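Local coordinates for Glyco_hydro_cc domain-containing protein (Pseudomonas viridiflava, PDB 6UAV), which cleaves internal linkages of beta-1,3-glucans, as an endo-beta-1,3-glucanase of glycoside hydrolase family GH128 (subgroup II), at residues K2-R6 and L214-V220; W27-W31 and W181-F185; V53-W57 and Y78-N83. All coordinates share one frame; numbering follows the deposited sequence.

Contact 1 (K2-R6 and L214-V220); sequences KSVKR and LERRSDV
K5 drives its extended side chain into the turn that follows helix 200-216, and its ammonium group meets backbone carbonyls there. NZ donates to V220 O at 2.7 Å, to L214 O at 3.0 Å and to E215 O at 3.1 Å. The three oxygens are met differently. NZ lies in the carbonyl plane of L214, is slightly tilted from that of V220, and stands well above that of E215. R217 O is also close to NZ, but the angle is too poor for a bond. A positive charge at the C-terminal end of a helix probably suits the carbonyls gathered there.

The other tight point is the E215 carboxylate. S3 OG donates to the syn lone pair of E215 OE2 at 2.7 Å. The same hydroxyl accepts from K5 N at 3.0 Å, which makes an ST turn. With S3 chi1 at -179°, OG is carried away from its own N and over to E215. Y223 OH also bonds E215 OE2. These bonds tie the loop before the first strand of the TIM barrel to the link between helix 200-216 and strand 220-225. R6 NH2 adds a long, weak salt bridge to E215 OE2 at 3.3 Å. R6 NH1 bonds L256 O, NH2 also bonds P257 O, and NE bonds Y223 OH.

The looser side is at R217 and D219, both partly exposed. They pair with each other rather than with K2-R6. R217 grips D219 side-on, NE to OD1 at 2.9 Å and NH2 to OD2 at 3.0 Å. R217 NH1 reaches D171.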
loop_
_atom_site.group_PDB
_atom_site.type_symbol
_atom_site.label_atom_id
_atom_site.label_comp_id
_atom_site.label_asym_id
_atom_site.label_seq_id
_atom_site.Cartn_x
_atom_site.Cartn_y
_atom_site.Cartn_z
ATOM N N LYS A 2 7.437 -12.907 -12.995
ATOM C CA LYS A 2 6.710 -12.885 -11.716
ATOM C C LYS A 2 5.541 -11.906 -11.863
ATOM O O LYS A 2 5.404 -11.255 -12.940
ATOM C CB LYS A 2 7.673 -12.488 -10.595
ATOM C CG LYS A 2 8.328 -11.158 -10.861
ATOM C CD LYS A 2 9.421 -10.809 -9.846
ATOM C CE LYS A 2 10.267 -9.648 -10.329
ATOM N NZ LYS A 2 11.436 -9.375 -9.449
ATOM N N SER A 3 4.692 -11.848 -10.849
ATOM C CA SER A 3 3.484 -11.000 -10.936
ATOM C C SER A 3 3.866 -9.528 -10.894
ATOM O O SER A 3 4.501 -9.109 -9.909
ATOM C CB SER A 3 2.578 -11.236 -9.778
ATOM O OG SER A 3 1.450 -10.395 -9.961
ATOM N N VAL A 4 3.381 -8.674 -11.788
ATOM C CA VAL A 4 3.578 -7.194 -11.625
ATOM C C VAL A 4 2.846 -6.726 -10.367
ATOM O O VAL A 4 3.197 -5.676 -9.858
ATOM C CB VAL A 4 3.104 -6.386 -12.847
ATOM C CG1 VAL A 4 1.634 -6.644 -13.136
ATOM C CG2 VAL A 4 3.382 -4.868 -12.707
ATOM N N LYS A 5 1.834 -7.468 -9.877
ATOM C CA LYS A 5 1.023 -6.950 -8.728
ATOM C C LYS A 5 1.777 -7.113 -7.408
ATOM O O LYS A 5 1.438 -6.442 -6.443
ATOM C CB LYS A 5 -0.277 -7.747 -8.598
ATOM C CG LYS A 5 -1.109 -7.816 -9.862
ATOM C CD LYS A 5 -2.598 -7.968 -9.521
ATOM C CE LYS A 5 -3.455 -8.250 -10.754
ATOM N NZ LYS A 5 -4.909 -8.067 -10.444
ATOM N N ARG A 6 2.678 -8.096 -7.321
ATOM C CA ARG A 6 3.090 -8.645 -6.013
ATOM C C ARG A 6 4.128 -7.765 -5.322
ATOM O O ARG A 6 5.229 -7.671 -5.779
ATOM C CB ARG A 6 3.538 -10.105 -6.179
ATOM C CG ARG A 6 3.761 -10.758 -4.832
ATOM C CD ARG A 6 3.672 -12.275 -4.883
ATOM N NE ARG A 6 2.496 -12.742 -5.599
ATOM C CZ ARG A 6 2.366 -13.922 -6.209
ATOM N NH1 ARG A 6 3.281 -14.875 -6.115
ATOM N NH2 ARG A 6 1.266 -14.141 -6.891
ATOM N N LEU A 214 -6.953 -11.236 -5.266
ATOM C CA LEU A 214 -6.389 -9.939 -5.709
ATOM C C LEU A 214 -5.792 -10.090 -7.110
ATOM O O LEU A 214 -5.941 -9.162 -7.882
ATOM C CB LEU A 214 -5.373 -9.426 -4.712
ATOM C CG LEU A 214 -5.935 -9.046 -3.348
ATOM C CD1 LEU A 214 -4.782 -8.767 -2.382
ATOM C CD2 LEU A 214 -6.893 -7.828 -3.392
ATOM N N GLU A 215 -5.165 -11.226 -7.400
ATOM C CA GLU A 215 -4.622 -11.529 -8.733
ATOM C C GLU A 215 -5.781 -11.552 -9.743
ATOM O O GLU A 215 -5.571 -11.108 -10.876
ATOM C CB GLU A 215 -3.846 -12.840 -8.698
ATOM C CG GLU A 215 -2.453 -12.700 -8.068
ATOM C CD GLU A 215 -1.430 -11.935 -8.885
ATOM O OE1 GLU A 215 -1.670 -11.758 -10.135
ATOM O OE2 GLU A 215 -0.375 -11.587 -8.301
ATOM N N ARG A 216 -6.931 -12.126 -9.363
ATOM C CA ARG A 216 -8.057 -12.340 -10.301
ATOM C C ARG A 216 -8.871 -11.065 -10.470
ATOM O O ARG A 216 -9.517 -10.993 -11.474
ATOM C CB ARG A 216 -8.908 -13.563 -9.927
ATOM C CG ARG A 216 -8.070 -14.832 -10.044
ATOM C CD ARG A 216 -8.832 -16.119 -9.803
ATOM N NE ARG A 216 -7.945 -17.267 -10.048
ATOM C CZ ARG A 216 -8.279 -18.500 -9.700
ATOM N NH1 ARG A 216 -9.458 -18.700 -9.130
ATOM N NH2 ARG A 216 -7.447 -19.500 -9.915
ATOM N N ARG A 217 -8.801 -10.080 -9.578
ATOM C CA ARG A 217 -9.567 -8.823 -9.763
ATOM C C ARG A 217 -8.868 -7.908 -10.770
ATOM O O ARG A 217 -7.721 -7.450 -10.492
ATOM C CB ARG A 217 -9.703 -8.081 -8.444
ATOM C CG ARG A 217 -10.740 -8.650 -7.519
ATOM C CD ARG A 217 -10.909 -7.744 -6.316
ATOM N NE ARG A 217 -11.780 -6.623 -6.563
ATOM C CZ ARG A 217 -13.055 -6.510 -6.182
ATOM N NH1 ARG A 217 -13.643 -7.451 -5.438
ATOM N NH2 ARG A 217 -13.654 -5.363 -6.407
ATOM N N SER A 218 -9.581 -7.579 -11.858
ATOM C CA SER A 218 -9.084 -6.657 -12.912
ATOM C C SER A 218 -8.987 -5.259 -12.334
ATOM O O SER A 218 -8.135 -4.524 -12.889
ATOM C CB SER A 218 -9.932 -6.653 -14.152
ATOM O OG SER A 218 -11.279 -6.374 -13.824
ATOM N N ASP A 219 -9.665 -4.947 -11.208
ATOM C CA ASP A 219 -9.603 -3.552 -10.647
ATOM C C ASP A 219 -8.538 -3.436 -9.561
ATOM O O ASP A 219 -8.496 -2.435 -8.819
ATOM C CB ASP A 219 -10.961 -3.051 -10.150
ATOM C CG ASP A 219 -11.479 -3.813 -8.948
ATOM O OD1 ASP A 219 -10.854 -4.884 -8.627
ATOM O OD2 ASP A 219 -12.500 -3.403 -8.381
ATOM N N VAL A 220 -7.685 -4.452 -9.414
ATOM C CA VAL A 220 -6.554 -4.379 -8.440
ATOM C C VAL A 220 -5.247 -4.416 -9.213
ATOM O O VAL A 220 -5.006 -5.433 -9.918
ATOM C CB VAL A 220 -6.585 -5.515 -7.415
ATOM C CG1 VAL A 220 -5.292 -5.522 -6.613
ATOM C CG2 VAL A 220 -7.808 -5.443 -6.485
#

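Contact 2 (W27-W31 and W181-F185)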
loop_
_atom_site.group_PDB
_atom_site.type_symbol
_atom_site.label_atom_id
_atom_site.label_comp_id
_atom_site.label_asym_id
_atom_site.label_seq_id
_atom_site.Cartn_x
_atom_site.Cartn_y
_atom_site.Cartn_z
ATOM N N TRP A 27 7.650 -5.245 -6.329
ATOM C CA TRP A 27 7.804 -3.868 -5.815
ATOM C C TRP A 27 7.707 -3.825 -4.301
ATOM O O TRP A 27 7.244 -4.787 -3.677
ATOM C CB TRP A 27 6.749 -2.951 -6.458
ATOM C CG TRP A 27 5.357 -3.220 -5.976
ATOM C CD1 TRP A 27 4.565 -4.291 -6.298
ATOM C CD2 TRP A 27 4.628 -2.485 -4.975
ATOM N NE1 TRP A 27 3.382 -4.250 -5.607
ATOM C CE2 TRP A 27 3.392 -3.140 -4.795
ATOM C CE3 TRP A 27 4.890 -1.331 -4.251
ATOM C CZ2 TRP A 27 2.414 -2.617 -3.959
ATOM C CZ3 TRP A 27 3.918 -0.827 -3.433
ATOM C CH2 TRP A 27 2.716 -1.477 -3.252
ATOM N N TRP A 28 8.131 -2.724 -3.752
ATOM C CA TRP A 28 7.930 -2.471 -2.313
ATOM C C TRP A 28 7.749 -0.996 -2.063
ATOM O O TRP A 28 8.014 -0.176 -2.938
ATOM C CB TRP A 28 9.094 -3.014 -1.467
ATOM C CG TRP A 28 10.305 -2.127 -1.296
ATOM C CD1 TRP A 28 10.589 -1.390 -0.185
ATOM C CD2 TRP A 28 11.380 -1.876 -2.204
ATOM N NE1 TRP A 28 11.780 -0.743 -0.310
ATOM C CE2 TRP A 28 12.302 -1.030 -1.544
ATOM C CE3 TRP A 28 11.677 -2.325 -3.503
ATOM C CZ2 TRP A 28 13.481 -0.593 -2.143
ATOM C CZ3 TRP A 28 12.869 -1.916 -4.060
ATOM C CH2 TRP A 28 13.722 -1.029 -3.417
ATOM N N TYR A 29 7.375 -0.664 -0.830
ATOM C CA TYR A 29 7.347 0.746 -0.427
ATOM C C TYR A 29 7.580 0.740 1.062
ATOM O O TYR A 29 7.511 -0.334 1.652
ATOM C CB TYR A 29 6.030 1.410 -0.856
ATOM C CG TYR A 29 4.873 1.066 0.041
ATOM C CD1 TYR A 29 4.244 -0.177 -0.019
ATOM C CD2 TYR A 29 4.413 1.989 0.948
ATOM C CE1 TYR A 29 3.171 -0.470 0.803
ATOM C CE2 TYR A 29 3.358 1.707 1.773
ATOM C CZ TYR A 29 2.737 0.460 1.716
ATOM O OH TYR A 29 1.675 0.192 2.523
ATOM N N ASN A 30 7.855 1.902 1.612
ATOM C CA ASN A 30 8.306 2.014 3.020
ATOM C C ASN A 30 7.620 3.184 3.707
ATOM O O ASN A 30 8.158 3.625 4.711
ATOM C CB ASN A 30 9.827 2.130 3.130
ATOM C CG ASN A 30 10.343 3.443 2.579
ATOM O OD1 ASN A 30 9.546 4.243 2.058
ATOM N ND2 ASN A 30 11.640 3.669 2.738
ATOM N N TRP A 31 6.438 3.570 3.258
ATOM C CA TRP A 31 5.642 4.661 3.862
ATOM C C TRP A 31 6.390 6.006 3.791
ATOM O O TRP A 31 6.025 6.898 4.510
ATOM C CB TRP A 31 5.222 4.347 5.298
ATOM C CG TRP A 31 4.403 3.104 5.372
ATOM C CD1 TRP A 31 3.054 2.991 5.223
ATOM C CD2 TRP A 31 4.872 1.771 5.670
ATOM N NE1 TRP A 31 2.652 1.696 5.376
ATOM C CE2 TRP A 31 3.741 0.913 5.632
ATOM C CE3 TRP A 31 6.128 1.235 5.966
ATOM C CZ2 TRP A 31 3.852 -0.469 5.899
ATOM C CZ3 TRP A 31 6.229 -0.115 6.255
ATOM C CH2 TRP A 31 5.113 -0.937 6.183
ATOM N N TRP A 181 -4.991 -0.109 -5.378
ATOM C CA TRP A 181 -3.823 -0.843 -4.864
ATOM C C TRP A 181 -4.157 -1.235 -3.423
ATOM O O TRP A 181 -4.559 -0.346 -2.605
ATOM C CB TRP A 181 -2.570 0.038 -4.889
ATOM C CG TRP A 181 -2.017 0.435 -6.229
ATOM C CD1 TRP A 181 -2.634 0.709 -7.419
ATOM C CD2 TRP A 181 -0.616 0.687 -6.445
ATOM N NE1 TRP A 181 -1.716 1.114 -8.360
ATOM C CE2 TRP A 181 -0.469 1.119 -7.778
ATOM C CE3 TRP A 181 0.516 0.538 -5.637
ATOM C CZ2 TRP A 181 0.783 1.429 -8.322
ATOM C CZ3 TRP A 181 1.735 0.859 -6.172
ATOM C CH2 TRP A 181 1.862 1.320 -7.490
ATOM N N VAL A 182 -3.962 -2.505 -3.063
ATOM C CA VAL A 182 -4.223 -2.923 -1.669
ATOM C C VAL A 182 -2.846 -2.958 -1.010
ATOM O O VAL A 182 -2.145 -3.974 -1.157
ATOM C CB VAL A 182 -4.950 -4.277 -1.646
ATOM C CG1 VAL A 182 -5.037 -4.796 -0.230
ATOM C CG2 VAL A 182 -6.349 -4.213 -2.287
ATOM N N THR A 183 -2.464 -1.887 -0.305
ATOM C CA THR A 183 -1.023 -1.644 -0.030
ATOM C C THR A 183 -0.605 -2.168 1.342
ATOM O O THR A 183 0.560 -2.059 1.698
ATOM C CB THR A 183 -0.706 -0.157 -0.230
ATOM O OG1 THR A 183 -1.606 0.590 0.590
ATOM C CG2 THR A 183 -0.848 0.226 -1.681
ATOM N N GLU A 184 -1.548 -2.695 2.101
ATOM C CA GLU A 184 -1.275 -3.495 3.311
ATOM C C GLU A 184 -2.393 -4.527 3.411
ATOM O O GLU A 184 -3.611 -4.171 3.390
ATOM C CB GLU A 184 -1.287 -2.739 4.642
ATOM C CG GLU A 184 -0.305 -1.590 4.710
ATOM C CD GLU A 184 -0.317 -0.815 5.995
ATOM O OE1 GLU A 184 -0.870 -1.299 7.032
ATOM O OE2 GLU A 184 0.206 0.351 5.984
ATOM N N PHE A 185 -2.011 -5.795 3.539
ATOM C CA PHE A 185 -2.977 -6.860 3.885
ATOM C C PHE A 185 -2.269 -8.042 4.513
ATOM O O PHE A 185 -1.073 -8.234 4.371
ATOM C CB PHE A 185 -3.817 -7.322 2.701
ATOM C CG PHE A 185 -3.123 -8.130 1.655
ATOM C CD1 PHE A 185 -2.114 -7.593 0.893
ATOM C CD2 PHE A 185 -3.437 -9.476 1.492
ATOM C CE1 PHE A 185 -1.455 -8.340 -0.072
ATOM C CE2 PHE A 185 -2.816 -10.215 0.507
ATOM C CZ PHE A 185 -1.811 -9.655 -0.250
#
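W27, Y29 and W31 meet W181, T183 and E184 in a side-chain contact across the interior of the barrel. Strands 27-29 and 180-185 are not neighbours in the sheet. The axes of the two short segments pass 10.4 Å apart at 58°, so aromatic side chains have to bridge the distance.

The layer nearest the N-terminal ends of the strands is apolar. W181 sends the edge of its six-membered ring toward the face of W27, a T-shaped pair with centroids 5.1 Å apart and planes at 71°. W181 CE3 comes to 3.8 Å from W27 CH2. The edge of the W27 ring meets the T183 methyl, CG2, while W27 NE1 bonds K5 O.

Y29 forms the next layer. Its CG sits between the backbone N and the carbonyl carbon (chi1 78°), which aims the ring and its OH at T183. Y29 OH donates to T183 O at 2.6 Å. The oxygen lies near the ring plane at its edge, but the hydroxyl stands above the carbonyl plane. T183 OG1 turns to another partner, H160 NE2.

The layers thus run toward the C-terminal ends of the TIM-barrel strands, where enzymes of this fold carry their active sites. E184 lies at that end of strand 180-185, the seventh, consistent with a place in the catalytic centre. W31 NE1 donates to E184 OE2 at 2.9 Å. The oxygen lies near the indole plane and is met on the anti side, tilted out of the carboxylate plane, with ring and carboxylate almost perpendicular. Y162 OH bonds the other oxygen, OE1, so both carboxylate oxygens have a partner. Y29 CE2 lies over one face of W31, and Y29 OH lies 3.4 Å from E184 CG.

Contact 3 (V53-W57 and Y78-N83)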
loop_
_atom_site.group_PDB
_atom_site.type_symbol
_atom_site.label_atom_id
_atom_site.label_comp_id
_atom_site.label_asym_id
_atom_site.label_seq_id
_atom_site.Cartn_x
_atom_site.Cartn_y
_atom_site.Cartn_z
ATOM N N VAL A 53 8.245 2.338 -4.697
ATOM C CA VAL A 53 7.160 3.340 -4.940
ATOM C C VAL A 53 7.151 4.282 -3.767
ATOM O O VAL A 53 7.002 3.865 -2.631
ATOM C CB VAL A 53 5.775 2.701 -5.134
ATOM C CG1 VAL A 53 4.664 3.758 -5.330
ATOM C CG2 VAL A 53 5.804 1.723 -6.289
ATOM N N PRO A 54 7.453 5.568 -4.010
ATOM C CA PRO A 54 7.509 6.527 -2.916
ATOM C C PRO A 54 6.115 6.812 -2.347
ATOM O O PRO A 54 5.129 6.700 -3.060
ATOM C CB PRO A 54 7.982 7.831 -3.510
ATOM C CG PRO A 54 8.005 7.622 -4.973
ATOM C CD PRO A 54 7.750 6.162 -5.317
ATOM N N MET A 55 6.081 7.360 -1.123
ATOM C CA MET A 55 4.813 7.692 -0.477
ATOM C C MET A 55 4.918 9.010 0.291
ATOM O O MET A 55 5.915 9.277 0.939
ATOM C CB MET A 55 4.400 6.615 0.515
ATOM C CG MET A 55 3.090 6.962 1.231
ATOM S SD MET A 55 2.364 5.528 2.052
ATOM C CE MET A 55 0.648 6.015 1.987
ATOM N N VAL A 56 3.878 9.816 0.115
ATOM C CA VAL A 56 3.613 11.019 0.935
ATOM C C VAL A 56 2.702 10.566 2.037
ATOM O O VAL A 56 1.515 10.235 1.754
ATOM C CB VAL A 56 2.968 12.122 0.073
ATOM C CG1 VAL A 56 2.587 13.298 0.942
ATOM C CG2 VAL A 56 3.910 12.551 -1.012
ATOM N N TRP A 57 3.202 10.550 3.245
ATOM C CA TRP A 57 2.470 9.933 4.370
ATOM C C TRP A 57 1.327 10.837 4.817
ATOM O O TRP A 57 0.191 10.317 5.022
ATOM C CB TRP A 57 3.445 9.592 5.500
ATOM C CG TRP A 57 2.923 8.557 6.464
ATOM C CD1 TRP A 57 2.947 7.195 6.386
ATOM C CD2 TRP A 57 2.450 8.874 7.768
ATOM N NE1 TRP A 57 2.445 6.638 7.528
ATOM C CE2 TRP A 57 2.162 7.659 8.410
ATOM C CE3 TRP A 57 2.255 10.091 8.442
ATOM C CZ2 TRP A 57 1.594 7.619 9.672
ATOM C CZ3 TRP A 57 1.748 10.037 9.720
ATOM C CH2 TRP A 57 1.458 8.815 10.344
ATOM N N TYR A 78 4.156 6.098 -10.255
ATOM C CA TYR A 78 3.098 6.097 -9.215
ATOM C C TYR A 78 3.636 6.742 -7.962
ATOM O O TYR A 78 4.825 6.602 -7.683
ATOM C CB TYR A 78 2.649 4.657 -8.937
ATOM C CG TYR A 78 1.983 4.066 -10.146
ATOM C CD1 TYR A 78 0.671 4.361 -10.451
ATOM C CD2 TYR A 78 2.671 3.240 -10.970
ATOM C CE1 TYR A 78 0.064 3.865 -11.592
ATOM C CE2 TYR A 78 2.085 2.734 -12.124
ATOM C CZ TYR A 78 0.782 3.036 -12.418
ATOM O OH TYR A 78 0.198 2.515 -13.551
ATOM N N LEU A 79 2.759 7.455 -7.275
ATOM C CA LEU A 79 3.036 8.062 -5.974
ATOM C C LEU A 79 1.920 7.661 -5.024
ATOM O O LEU A 79 0.769 8.023 -5.272
ATOM C CB LEU A 79 3.129 9.575 -6.144
ATOM C CG LEU A 79 3.411 10.346 -4.859
ATOM C CD1 LEU A 79 4.815 10.001 -4.320
ATOM C CD2 LEU A 79 3.242 11.864 -5.068
ATOM N N LEU A 80 2.262 6.975 -3.944
ATOM C CA LEU A 80 1.287 6.623 -2.925
ATOM C C LEU A 80 1.078 7.859 -2.070
ATOM O O LEU A 80 2.075 8.565 -1.767
ATOM C CB LEU A 80 1.858 5.504 -2.067
ATOM C CG LEU A 80 2.068 4.191 -2.813
ATOM C CD1 LEU A 80 2.918 3.258 -1.940
ATOM C CD2 LEU A 80 0.747 3.553 -3.181
ATOM N N VAL A 81 -0.170 8.135 -1.733
ATOM C CA VAL A 81 -0.458 9.331 -0.912
ATOM C C VAL A 81 -1.424 9.014 0.216
ATOM O O VAL A 81 -2.424 8.292 -0.004
ATOM C CB VAL A 81 -0.937 10.484 -1.814
ATOM C CG1 VAL A 81 0.097 10.927 -2.820
ATOM C CG2 VAL A 81 -2.257 10.187 -2.514
ATOM N N ILE A 82 -1.145 9.629 1.356
ATOM C CA ILE A 82 -2.012 9.719 2.557
ATOM C C ILE A 82 -2.276 8.345 3.191
ATOM O O ILE A 82 -3.205 7.639 2.784
ATOM C CB ILE A 82 -3.311 10.511 2.297
ATOM C CG1 ILE A 82 -3.021 11.836 1.551
ATOM C CG2 ILE A 82 -3.939 10.723 3.681
ATOM C CD1 ILE A 82 -4.076 12.909 1.608
ATOM N N ASN A 83 -1.501 8.047 4.230
ATOM C CA ASN A 83 -1.585 6.707 4.906
ATOM C C ASN A 83 -2.674 6.684 5.974
ATOM O O ASN A 83 -2.401 7.125 7.083
ATOM C CB ASN A 83 -0.257 6.323 5.535
ATOM C CG ASN A 83 -0.267 4.848 5.882
ATOM O OD1 ASN A 83 -0.228 4.009 4.992
ATOM N ND2 ASN A 83 -0.322 4.536 7.167
#
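V53, M55 and L80 make the apolar centre, on the side of the sheet that faces the barrel interior. V53 CG1, anti to the backbone N at chi1 178°, touches L80 CG at 3.6 Å. M55 CB lies 3.8 Å from L80 CB. The M55 chain then runs on extended, and its methyl CE ends 3.7 Å from N83 CB. W181 and T183 of strand 180-185 cover L80 from within.

V56, L79 and V81 pack on the other side of the sheet. L79 CD2 meets V56 CG2, and L79 CD1 meets P54 CB at 3.9 Å. V81 CG1 approaches V56 CB, and helix 95-112 covers V81 through W102 and L105.

Between these two layers runs the backbone ladder. P54 O accepts from L80 N, V56 N donates to L80 O at 2.9 Å, and I82 N donates to V56 O. M55 pairs with L80 and V56 with V81 as parallel bridges.

Past the bridges the chains are still joined: N83 N donates to W57 O at 2.9 Å. Here the edge turns polar. N83 CB sits over the five-membered ring of W57, 3.7 Å from its centroid, in a CH-pi contact 27° off the ring normal. The amide lies nearly parallel to the indole. W57 NE1 and N83 ND2 are both donors and do not bond each other; ND2 has a weak bond to Q90.

Strand 51-56, helix 63-72 and strand 78-81 form a beta-alpha-beta crossover, the repeating unit of the TIM barrel.

How the contacts relate
All three contacts are buried, but at different depths. The centre of contact 2 lies about 3 Å from the centre of the chain, that of contact 3 about 8 Å and that of contact 1 about 13 Å. Contact 1 joins the N-terminal loop to the helix end and turn, where strands 6-9 and 220-225 begin, using charges and carbonyls. Contact 2 spans the barrel with aromatic rings and two hydrogen bonds donated by aromatic side chains. Contact 3 is sheet pairing with aliphatic packing on both faces, and a Trp-Asn CH-pi contact beyond the strand ends. Contact 2 touches contact 1 through W27 and K5, and contact 3 through W181 and Y78. Contacts 1 and 3 do not meet.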